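Iron binding protein FbpA (Mannheimia haemolytica, PDB 1Q35) binds ferric iron in the periplasm and probably hands it to a membrane transporter for uptake into the bacterial cell. Local coordinates at residues D53-V58 with M64-A69; Q73-K78 with P241-A246; Q94-T99 with K248-L253. All blocks are in the same frame, centred on the assembly; numbering follows the deposited sequence.

Interaction 1. Residues D53-V58 with M64-A69; sequences DVLLTV and MEIVNA
Ile66 meets Leu55 and Thr57 without any ring, amide or other planar side chain: the flat element here is the sheet itself, with Leu55 and Thr57 on the face turned to helix 60-68, and Val54 and Leu56 on the other, covered by helix 243-254. This is the beta-alpha step of an alpha/beta domain of the periplasmic-binding-protein fold, in which strand 54-57 runs through a short turn straight into the helix that packs on it. Ile66 does all the touching from the helix. With its CG1 beside the backbone N (chi1 -67°), it sends both branches down to the strand, and its CG2 lies 4.0 Å from Leu55 CD1. The two side chains cross obliquely, and the same Leu55 CD1 is 4.1 Å from Ile66 CD1, so one methyl serves both branches. Val235 of strand 228-236 also touches Leu55 and Ile66, widening the apolar layer beneath the helix. All three contacting residues are buried, and no hydrogen bond joins the segments. The Thr57 side chain lies about 9 Å from that of Tyr142, an iron ligand of the loaded protein. The Thr57 methyl reaches Ile66 tip to tip, CG2 standing 4.2 Å from Ile66 CD1.

Interaction 2. Residues Q73-K78 with P241-A246; sequences QKIDSK and PNKANA
A single side-chain hydrogen bond and one apolar touch, both made by Lys243, connect the loop after helix 60-68 to the first turn of helix 243-254 in a partly buried region. Lys243 NZ donates to Gln73 OE1 over 3.1 Å. The ammonium nitrogen does not approach along a lone pair: it stands above the amide, 53° out of the carbonyl plane, with a C=O...N angle of 125°. The rotation of that amide is settled from its other end, where Gln73 NE2 bonds to the backbone O of Ala237, leaving OE1 for the lysine. In this alpha/beta fold the loop runs beside strand 228-236, where Gln73 shares a backbone hydrogen bond with Ile236 while the side chains of Gln73, Ile75 and Ala246 all touch that residue. Loop and helix thus both touch Ile236, the last residue of that strand. Lys243 leaves its backbone with CG anti to N, then bends at chi2 (-94°) and again near its end, which brings CE and NZ to the tip of Ile75. There Ile75 CD1 meets Lys243 CE head-on at 3.7 Å. The same Ile75 methyl is 3.9 Å from Lys243 NZ.

Interaction 3. Residues Q94-T99 with K248-L253; sequences QWFGLT and KLIEYL
Helix-on-sheet packing brings Phe96 and Leu98 of strand 96-108 against Ile250 and Leu253 of helix 243-254, the short segment axes approaching to 9.7 Å at 43°. The contact is buried, its side-chain contacts all apolar. Leu98 and Leu253 form its larger part: both methyls of Leu98 rest against the beta carbon of the other leucine, with Leu98 CD2 3.9 Å from Leu253 CB and Leu98 CD1 4.0 Å from that same atom. Leu98 CD1 also comes within 4.0 Å of Leu253 CD1. Tyr262 of helix 256-266 touches both leucines. One helical turn back, Ile250 CD1 reaches Phe96 CD1 at 4.1 Å, approaching the ring obliquely. The isoleucine holds CG1 between its backbone N and carbonyl carbon (chi1 70°), an uncommon choice for a beta-branched residue in a helix, and extends from there toward the strand. Gln259 NE2 donates to both Leu98 O and Leu253 O, tying the two backbones through one amide. Leu98 has a nearly helical psi of -33°, and it and Thr99 both face Ser232 of the neighbouring antiparallel strand, a classic beta bulge local to this strand. The helix packed on one face of a mixed sheet is what belongs to the alpha/beta periplasmic-binding-protein fold.

Overall arrangement
Interaction 1 closes within one strand-helix step before either of the others opens, whereas interactions 2 and 3 interlock along the chain and both end on helix 243-254. Their centres lie close together on one side of the chain's centre: 14 Å between 1 and 2, 12 Å between 1 and 3, 10 Å between 2 and 3. Interactions 1 and 3 place helices on opposite faces of the same mixed sheet, and Leu56 touches Leu253 between them. Asp53 OD2 hydrogen-bonds to Asn242 N, joining 1 to 2, while Ser77 OG hydrogen-bonds with Glu251 OE1, joining 2 to 3. This is consistent with the two-domain periplasmic-binding-protein fold, in which the chain crosses between domains more than once.

Interaction 1. Residues D53-V58 with M64-A69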
loop_
_atom_site.group_PDB
_atom_site.type_symbol
_atom_site.label_atom_id
_atom_site.label_comp_id
_atom_site.label_asym_id
_atom_site.label_seq_id
_atom_site.Cartn_x
_atom_site.Cartn_y
_atom_site.Cartn_z
ATOM N N ASP A 53 -7.430 18.133 8.670
ATOM C CA ASP A 53 -7.808 18.537 7.320
ATOM C C ASP A 53 -7.683 17.389 6.332
ATOM O O ASP A 53 -8.611 17.108 5.585
ATOM C CB ASP A 53 -6.925 19.685 6.831
ATOM C CG ASP A 53 -7.272 20.987 7.482
ATOM O OD1 ASP A 53 -6.361 21.691 7.959
ATOM O OD2 ASP A 53 -8.446 21.373 7.565
ATOM N N VAL A 54 -6.521 16.738 6.343
ATOM C CA VAL A 54 -6.119 15.796 5.302
ATOM C C VAL A 54 -5.607 14.527 5.972
ATOM O O VAL A 54 -4.788 14.600 6.879
ATOM C CB VAL A 54 -5.007 16.441 4.427
ATOM C CG1 VAL A 54 -4.446 15.461 3.398
ATOM C CG2 VAL A 54 -5.539 17.705 3.752
ATOM N N LEU A 55 -6.121 13.374 5.555
ATOM C CA LEU A 55 -5.631 12.083 6.028
ATOM C C LEU A 55 -4.967 11.374 4.846
ATOM O O LEU A 55 -5.618 11.106 3.835
ATOM C CB LEU A 55 -6.772 11.248 6.620
ATOM C CG LEU A 55 -7.829 12.041 7.409
ATOM C CD1 LEU A 55 -8.997 11.161 7.821
ATOM C CD2 LEU A 55 -7.213 12.715 8.626
ATOM N N LEU A 56 -3.661 11.120 4.960
ATOM C CA LEU A 56 -2.875 10.468 3.909
ATOM C C LEU A 56 -2.737 8.988 4.224
ATOM O O LEU A 56 -2.118 8.615 5.214
ATOM C CB LEU A 56 -1.487 11.103 3.790
ATOM C CG LEU A 56 -1.468 12.545 3.274
ATOM C CD1 LEU A 56 -0.086 13.138 3.415
ATOM C CD2 LEU A 56 -1.917 12.615 1.829
ATOM N N THR A 57 -3.335 8.162 3.373
ATOM C CA THR A 57 -3.477 6.729 3.608
ATOM C C THR A 57 -2.545 5.896 2.729
ATOM O O THR A 57 -1.998 6.385 1.735
ATOM C CB THR A 57 -4.928 6.329 3.318
ATOM O OG1 THR A 57 -5.285 6.779 2.004
ATOM C CG2 THR A 57 -5.890 7.054 4.253
ATOM N N VAL A 58 -2.397 4.626 3.100
ATOM C CA VAL A 58 -1.572 3.676 2.352
ATOM C C VAL A 58 -2.341 2.418 1.968
ATOM O O VAL A 58 -1.742 1.440 1.519
ATOM C CB VAL A 58 -0.305 3.262 3.154
ATOM C CG1 VAL A 58 0.595 4.460 3.375
ATOM C CG2 VAL A 58 -0.670 2.613 4.477
ATOM N N MET A 64 -11.723 3.272 3.044
ATOM C CA MET A 64 -13.146 2.957 3.126
ATOM C C MET A 64 -13.628 2.893 4.572
ATOM O O MET A 64 -14.771 3.237 4.841
ATOM C CB MET A 64 -13.473 1.666 2.370
ATOM C CG MET A 64 -13.243 1.754 0.874
ATOM S SD MET A 64 -13.949 3.228 0.096
ATOM C CE MET A 64 -15.669 3.054 0.523
ATOM N N GLU A 65 -12.770 2.513 5.515
ATOM C CA GLU A 65 -13.118 2.597 6.934
ATOM C C GLU A 65 -13.495 4.039 7.286
ATOM O O GLU A 65 -14.508 4.287 7.947
ATOM C CB GLU A 65 -11.955 2.139 7.820
ATOM C CG GLU A 65 -12.268 2.181 9.312
ATOM C CD GLU A 65 -11.054 1.962 10.196
ATOM O OE1 GLU A 65 -11.204 2.064 11.437
ATOM O OE2 GLU A 65 -9.952 1.691 9.667
ATOM N N ILE A 66 -12.679 4.982 6.830
ATOM C CA ILE A 66 -12.880 6.402 7.113
ATOM C C ILE A 66 -14.145 6.917 6.431
ATOM O O ILE A 66 -14.981 7.578 7.057
ATOM C CB ILE A 66 -11.632 7.211 6.667
ATOM C CG1 ILE A 66 -10.425 6.853 7.542
ATOM C CG2 ILE A 66 -11.903 8.712 6.718
ATOM C CD1 ILE A 66 -9.083 7.172 6.916
ATOM N N VAL A 67 -14.292 6.594 5.155
ATOM C CA VAL A 67 -15.410 7.073 4.357
ATOM C C VAL A 67 -16.734 6.466 4.843
ATOM O O VAL A 67 -17.730 7.186 4.980
ATOM C CB VAL A 67 -15.155 6.791 2.861
ATOM C CG1 VAL A 67 -16.394 7.061 2.016
ATOM C CG2 VAL A 67 -13.980 7.642 2.370
ATOM N N ASN A 68 -16.732 5.167 5.140
ATOM C CA ASN A 68 -17.922 4.470 5.647
ATOM C C ASN A 68 -18.370 4.976 7.011
ATOM O O ASN A 68 -19.557 4.902 7.338
ATOM C CB ASN A 68 -17.681 2.960 5.769
ATOM C CG ASN A 68 -17.585 2.255 4.424
ATOM O OD1 ASN A 68 -17.969 2.790 3.388
ATOM N ND2 ASN A 68 -17.052 1.031 4.445
ATOM N N ALA A 69 -17.424 5.477 7.802
ATOM C CA ALA A 69 -17.713 6.035 9.124
ATOM C C ALA A 69 -18.182 7.495 9.055
ATOM O O ALA A 69 -18.335 8.145 10.092
ATOM C CB ALA A 69 -16.486 5.918 10.017
#

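Interaction 2. Residues Q73-K78 with P241-A246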
loop_
_atom_site.group_PDB
_atom_site.type_symbol
_atom_site.label_atom_id
_atom_site.label_comp_id
_atom_site.label_asym_id
_atom_site.label_seq_id
_atom_site.Cartn_x
_atom_site.Cartn_y
_atom_site.Cartn_z
ATOM N N GLN A 73 -15.514 14.168 3.529
ATOM C CA GLN A 73 -16.467 15.000 2.795
ATOM C C GLN A 73 -16.195 14.971 1.298
ATOM O O GLN A 73 -15.084 14.661 0.854
ATOM C CB GLN A 73 -16.467 16.441 3.313
ATOM C CG GLN A 73 -15.149 17.185 3.193
ATOM C CD GLN A 73 -15.303 18.645 3.586
ATOM O OE1 GLN A 73 -16.065 19.382 2.952
ATOM N NE2 GLN A 73 -14.618 19.059 4.638
ATOM N N LYS A 74 -17.221 15.310 0.525
ATOM C CA LYS A 74 -17.154 15.289 -0.925
ATOM C C LYS A 74 -16.391 16.490 -1.463
ATOM O O LYS A 74 -16.651 17.631 -1.070
ATOM C CB LYS A 74 -18.563 15.272 -1.519
ATOM C CG LYS A 74 -19.355 14.030 -1.157
ATOM C CD LYS A 74 -20.804 14.127 -1.603
ATOM C CE LYS A 74 -20.942 14.052 -3.111
ATOM N NZ LYS A 74 -22.271 13.502 -3.511
ATOM N N ILE A 75 -15.457 16.224 -2.370
ATOM C CA ILE A 75 -14.634 17.249 -2.992
ATOM C C ILE A 75 -14.830 17.187 -4.498
ATOM O O ILE A 75 -14.521 16.179 -5.139
ATOM C CB ILE A 75 -13.144 17.031 -2.655
ATOM C CG1 ILE A 75 -12.922 16.979 -1.138
ATOM C CG2 ILE A 75 -12.288 18.112 -3.308
ATOM C CD1 ILE A 75 -13.249 18.270 -0.398
ATOM N N ASP A 76 -15.348 18.276 -5.054
ATOM C CA ASP A 76 -15.595 18.393 -6.480
ATOM C C ASP A 76 -14.584 19.388 -7.039
ATOM O O ASP A 76 -14.735 20.598 -6.875
ATOM C CB ASP A 76 -17.032 18.870 -6.706
ATOM C CG ASP A 76 -17.403 18.982 -8.175
ATOM O OD1 ASP A 76 -16.661 18.473 -9.044
ATOM O OD2 ASP A 76 -18.444 19.566 -8.550
ATOM N N SER A 77 -13.547 18.857 -7.681
ATOM C CA SER A 77 -12.428 19.637 -8.193
ATOM C C SER A 77 -12.156 19.261 -9.645
ATOM O O SER A 77 -11.994 18.087 -9.961
ATOM C CB SER A 77 -11.174 19.352 -7.360
ATOM O OG SER A 77 -10.006 19.782 -8.033
ATOM N N LYS A 78 -12.101 20.260 -10.519
ATOM C CA LYS A 78 -11.762 20.046 -11.927
ATOM C C LYS A 78 -10.321 19.560 -12.075
ATOM O O LYS A 78 -10.005 18.830 -13.010
ATOM C CB LYS A 78 -11.936 21.324 -12.771
ATOM C CG LYS A 78 -12.956 22.362 -12.274
ATOM C CD LYS A 78 -12.274 23.656 -11.800
ATOM C CE LYS A 78 -11.398 23.462 -10.559
ATOM N NZ LYS A 78 -12.184 23.096 -9.351
ATOM N N PRO A 241 -11.006 22.230 9.203
ATOM C CA PRO A 241 -10.981 23.676 9.491
ATOM C C PRO A 241 -10.234 24.559 8.478
ATOM O O PRO A 241 -10.355 25.783 8.563
ATOM C CB PRO A 241 -10.300 23.742 10.858
ATOM C CG PRO A 241 -9.419 22.551 10.894
ATOM C CD PRO A 241 -10.129 21.480 10.124
ATOM N N ASN A 242 -9.474 23.970 7.558
ATOM C CA ASN A 242 -8.782 24.715 6.506
ATOM C C ASN A 242 -9.025 24.037 5.170
ATOM O O ASN A 242 -8.090 23.596 4.498
ATOM C CB ASN A 242 -7.277 24.799 6.785
ATOM C CG ASN A 242 -6.962 25.298 8.175
ATOM O OD1 ASN A 242 -7.027 26.504 8.444
ATOM N ND2 ASN A 242 -6.620 24.382 9.071
ATOM N N LYS A 243 -10.289 23.955 4.781
ATOM C CA LYS A 243 -10.690 23.096 3.678
ATOM C C LYS A 243 -10.163 23.577 2.330
ATOM O O LYS A 243 -9.742 22.765 1.520
ATOM C CB LYS A 243 -12.212 22.949 3.640
ATOM C CG LYS A 243 -12.722 22.026 2.542
ATOM C CD LYS A 243 -13.096 22.782 1.282
ATOM C CE LYS A 243 -13.824 21.896 0.299
ATOM N NZ LYS A 243 -15.146 21.478 0.831
ATOM N N ALA A 244 -10.186 24.881 2.080
ATOM C CA ALA A 244 -9.645 25.419 0.837
ATOM C C ALA A 244 -8.174 25.047 0.689
ATOM O O ALA A 244 -7.734 24.689 -0.399
ATOM C CB ALA A 244 -9.809 26.928 0.784
ATOM N N ASN A 245 -7.427 25.151 1.783
ATOM C CA ASN A 245 -6.012 24.761 1.794
ATOM C C ASN A 245 -5.836 23.249 1.639
ATOM O O ASN A 245 -4.889 22.793 0.993
ATOM C CB ASN A 245 -5.324 25.253 3.071
ATOM C CG ASN A 245 -5.122 26.765 3.086
ATOM O OD1 ASN A 245 -5.243 27.428 2.058
ATOM N ND2 ASN A 245 -4.795 27.304 4.253
ATOM N N ALA A 246 -6.750 22.478 2.219
ATOM C CA ALA A 246 -6.730 21.021 2.083
ATOM C C ALA A 246 -6.953 20.623 0.631
ATOM O O ALA A 246 -6.284 19.722 0.124
ATOM C CB ALA A 246 -7.774 20.385 2.979
#

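Interaction 3. Residues Q94-T99 with K248-L253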
loop_
_atom_site.group_PDB
_atom_site.type_symbol
_atom_site.label_atom_id
_atom_site.label_comp_id
_atom_site.label_asym_id
_atom_site.label_seq_id
_atom_site.Cartn_x
_atom_site.Cartn_y
_atom_site.Cartn_z
ATOM N N GLN A 94 -15.386 11.248 -2.329
ATOM C CA GLN A 94 -14.942 11.331 -0.934
ATOM C C GLN A 94 -13.527 10.800 -0.673
ATOM O O GLN A 94 -13.015 10.965 0.428
ATOM C CB GLN A 94 -15.928 10.617 -0.015
ATOM C CG GLN A 94 -17.298 11.270 0.053
ATOM C CD GLN A 94 -18.074 10.821 1.264
ATOM O OE1 GLN A 94 -18.672 9.745 1.255
ATOM N NE2 GLN A 94 -18.043 11.621 2.322
ATOM N N TRP A 95 -12.912 10.158 -1.663
ATOM C CA TRP A 95 -11.526 9.702 -1.532
ATOM C C TRP A 95 -10.834 9.717 -2.886
ATOM O O TRP A 95 -11.467 9.590 -3.930
ATOM C CB TRP A 95 -11.435 8.315 -0.873
ATOM C CG TRP A 95 -12.077 7.199 -1.647
ATOM C CD1 TRP A 95 -13.321 6.674 -1.444
ATOM C CD2 TRP A 95 -11.506 6.454 -2.735
ATOM N NE1 TRP A 95 -13.566 5.669 -2.347
ATOM C CE2 TRP A 95 -12.468 5.510 -3.151
ATOM C CE3 TRP A 95 -10.280 6.497 -3.413
ATOM C CZ2 TRP A 95 -12.247 4.620 -4.206
ATOM C CZ3 TRP A 95 -10.059 5.606 -4.460
ATOM C CH2 TRP A 95 -11.041 4.686 -4.844
ATOM N N PHE A 96 -9.510 9.843 -2.845
ATOM C CA PHE A 96 -8.694 10.037 -4.036
ATOM C C PHE A 96 -7.392 9.262 -3.931
ATOM O O PHE A 96 -6.640 9.418 -2.978
ATOM C CB PHE A 96 -8.416 11.524 -4.233
ATOM C CG PHE A 96 -9.666 12.330 -4.309
ATOM C CD1 PHE A 96 -10.234 12.857 -3.157
ATOM C CD2 PHE A 96 -10.336 12.474 -5.512
ATOM C CE1 PHE A 96 -11.435 13.551 -3.211
ATOM C CE2 PHE A 96 -11.529 13.176 -5.571
ATOM C CZ PHE A 96 -12.077 13.707 -4.421
ATOM N N GLY A 97 -7.150 8.409 -4.914
ATOM C CA GLY A 97 -5.878 7.720 -5.042
ATOM C C GLY A 97 -4.815 8.654 -5.588
ATOM O O GLY A 97 -5.083 9.473 -6.468
ATOM N N LEU A 98 -3.601 8.524 -5.058
ATOM C CA LEU A 98 -2.455 9.333 -5.466
ATOM C C LEU A 98 -1.347 8.502 -6.122
ATOM O O LEU A 98 -0.634 9.009 -6.984
ATOM C CB LEU A 98 -1.893 10.078 -4.257
ATOM C CG LEU A 98 -2.821 11.143 -3.664
ATOM C CD1 LEU A 98 -2.238 11.670 -2.366
ATOM C CD2 LEU A 98 -3.067 12.283 -4.651
ATOM N N THR A 99 -1.174 7.256 -5.679
ATOM C CA THR A 99 -0.286 6.305 -6.352
ATOM C C THR A 99 -0.914 4.931 -6.306
ATOM O O THR A 99 -1.814 4.679 -5.511
ATOM C CB THR A 99 1.075 6.193 -5.658
ATOM O OG1 THR A 99 0.874 5.683 -4.333
ATOM C CG2 THR A 99 1.763 7.542 -5.501
ATOM N N LYS A 248 -6.257 22.493 -1.985
ATOM C CA LYS A 248 -5.037 22.857 -2.702
ATOM C C LYS A 248 -3.930 21.814 -2.511
ATOM O O LYS A 248 -3.185 21.534 -3.446
ATOM C CB LYS A 248 -4.558 24.249 -2.290
ATOM C CG LYS A 248 -5.411 25.367 -2.891
ATOM C CD LYS A 248 -5.000 26.746 -2.408
ATOM C CE LYS A 248 -5.824 27.834 -3.093
ATOM N NZ LYS A 248 -5.884 29.097 -2.305
ATOM N N LEU A 249 -3.836 21.236 -1.319
ATOM C CA LEU A 249 -2.850 20.185 -1.061
ATOM C C LEU A 249 -3.124 18.935 -1.896
ATOM O O LEU A 249 -2.208 18.412 -2.536
ATOM C CB LEU A 249 -2.789 19.827 0.423
ATOM C CG LEU A 249 -1.866 18.650 0.777
ATOM C CD1 LEU A 249 -0.441 18.869 0.279
ATOM C CD2 LEU A 249 -1.863 18.413 2.260
ATOM N N ILE A 250 -4.360 18.448 -1.914
ATOM C CA ILE A 250 -4.623 17.213 -2.644
ATOM C C ILE A 250 -4.562 17.443 -4.156
ATOM O O ILE A 250 -4.107 16.575 -4.892
ATOM C CB ILE A 250 -5.914 16.490 -2.162
ATOM C CG1 ILE A 250 -7.196 17.230 -2.533
ATOM C CG2 ILE A 250 -5.865 16.279 -0.660
ATOM C CD1 ILE A 250 -8.431 16.397 -2.280
ATOM N N GLU A 251 -4.954 18.632 -4.612
ATOM C CA GLU A 251 -4.761 19.018 -6.006
ATOM C C GLU A 251 -3.274 19.041 -6.363
ATOM O O GLU A 251 -2.882 18.565 -7.424
ATOM C CB GLU A 251 -5.404 20.384 -6.284
ATOM C CG GLU A 251 -6.926 20.326 -6.320
ATOM C CD GLU A 251 -7.600 21.682 -6.477
ATOM O OE1 GLU A 251 -8.766 21.701 -6.921
ATOM O OE2 GLU A 251 -6.983 22.716 -6.151
ATOM N N TYR A 252 -2.455 19.576 -5.467
ATOM C CA TYR A 252 -1.006 19.608 -5.669
ATOM C C TYR A 252 -0.429 18.195 -5.768
ATOM O O TYR A 252 0.379 17.911 -6.652
ATOM C CB TYR A 252 -0.309 20.354 -4.529
ATOM C CG TYR A 252 1.181 20.528 -4.740
ATOM C CD1 TYR A 252 2.084 19.562 -4.305
ATOM C CD2 TYR A 252 1.684 21.652 -5.385
ATOM C CE1 TYR A 252 3.449 19.711 -4.505
ATOM C CE2 TYR A 252 3.047 21.815 -5.589
ATOM C CZ TYR A 252 3.924 20.841 -5.143
ATOM O OH TYR A 252 5.275 20.997 -5.346
ATOM N N LEU A 253 -0.847 17.316 -4.864
ATOM C CA LEU A 253 -0.328 15.948 -4.840
ATOM C C LEU A 253 -0.736 15.166 -6.090
ATOM O O LEU A 253 -0.044 14.215 -6.470
ATOM C CB LEU A 253 -0.762 15.214 -3.566
ATOM C CG LEU A 253 -0.154 15.761 -2.271
ATOM C CD1 LEU A 253 -0.775 15.098 -1.053
ATOM C CD2 LEU A 253 1.366 15.612 -2.246
#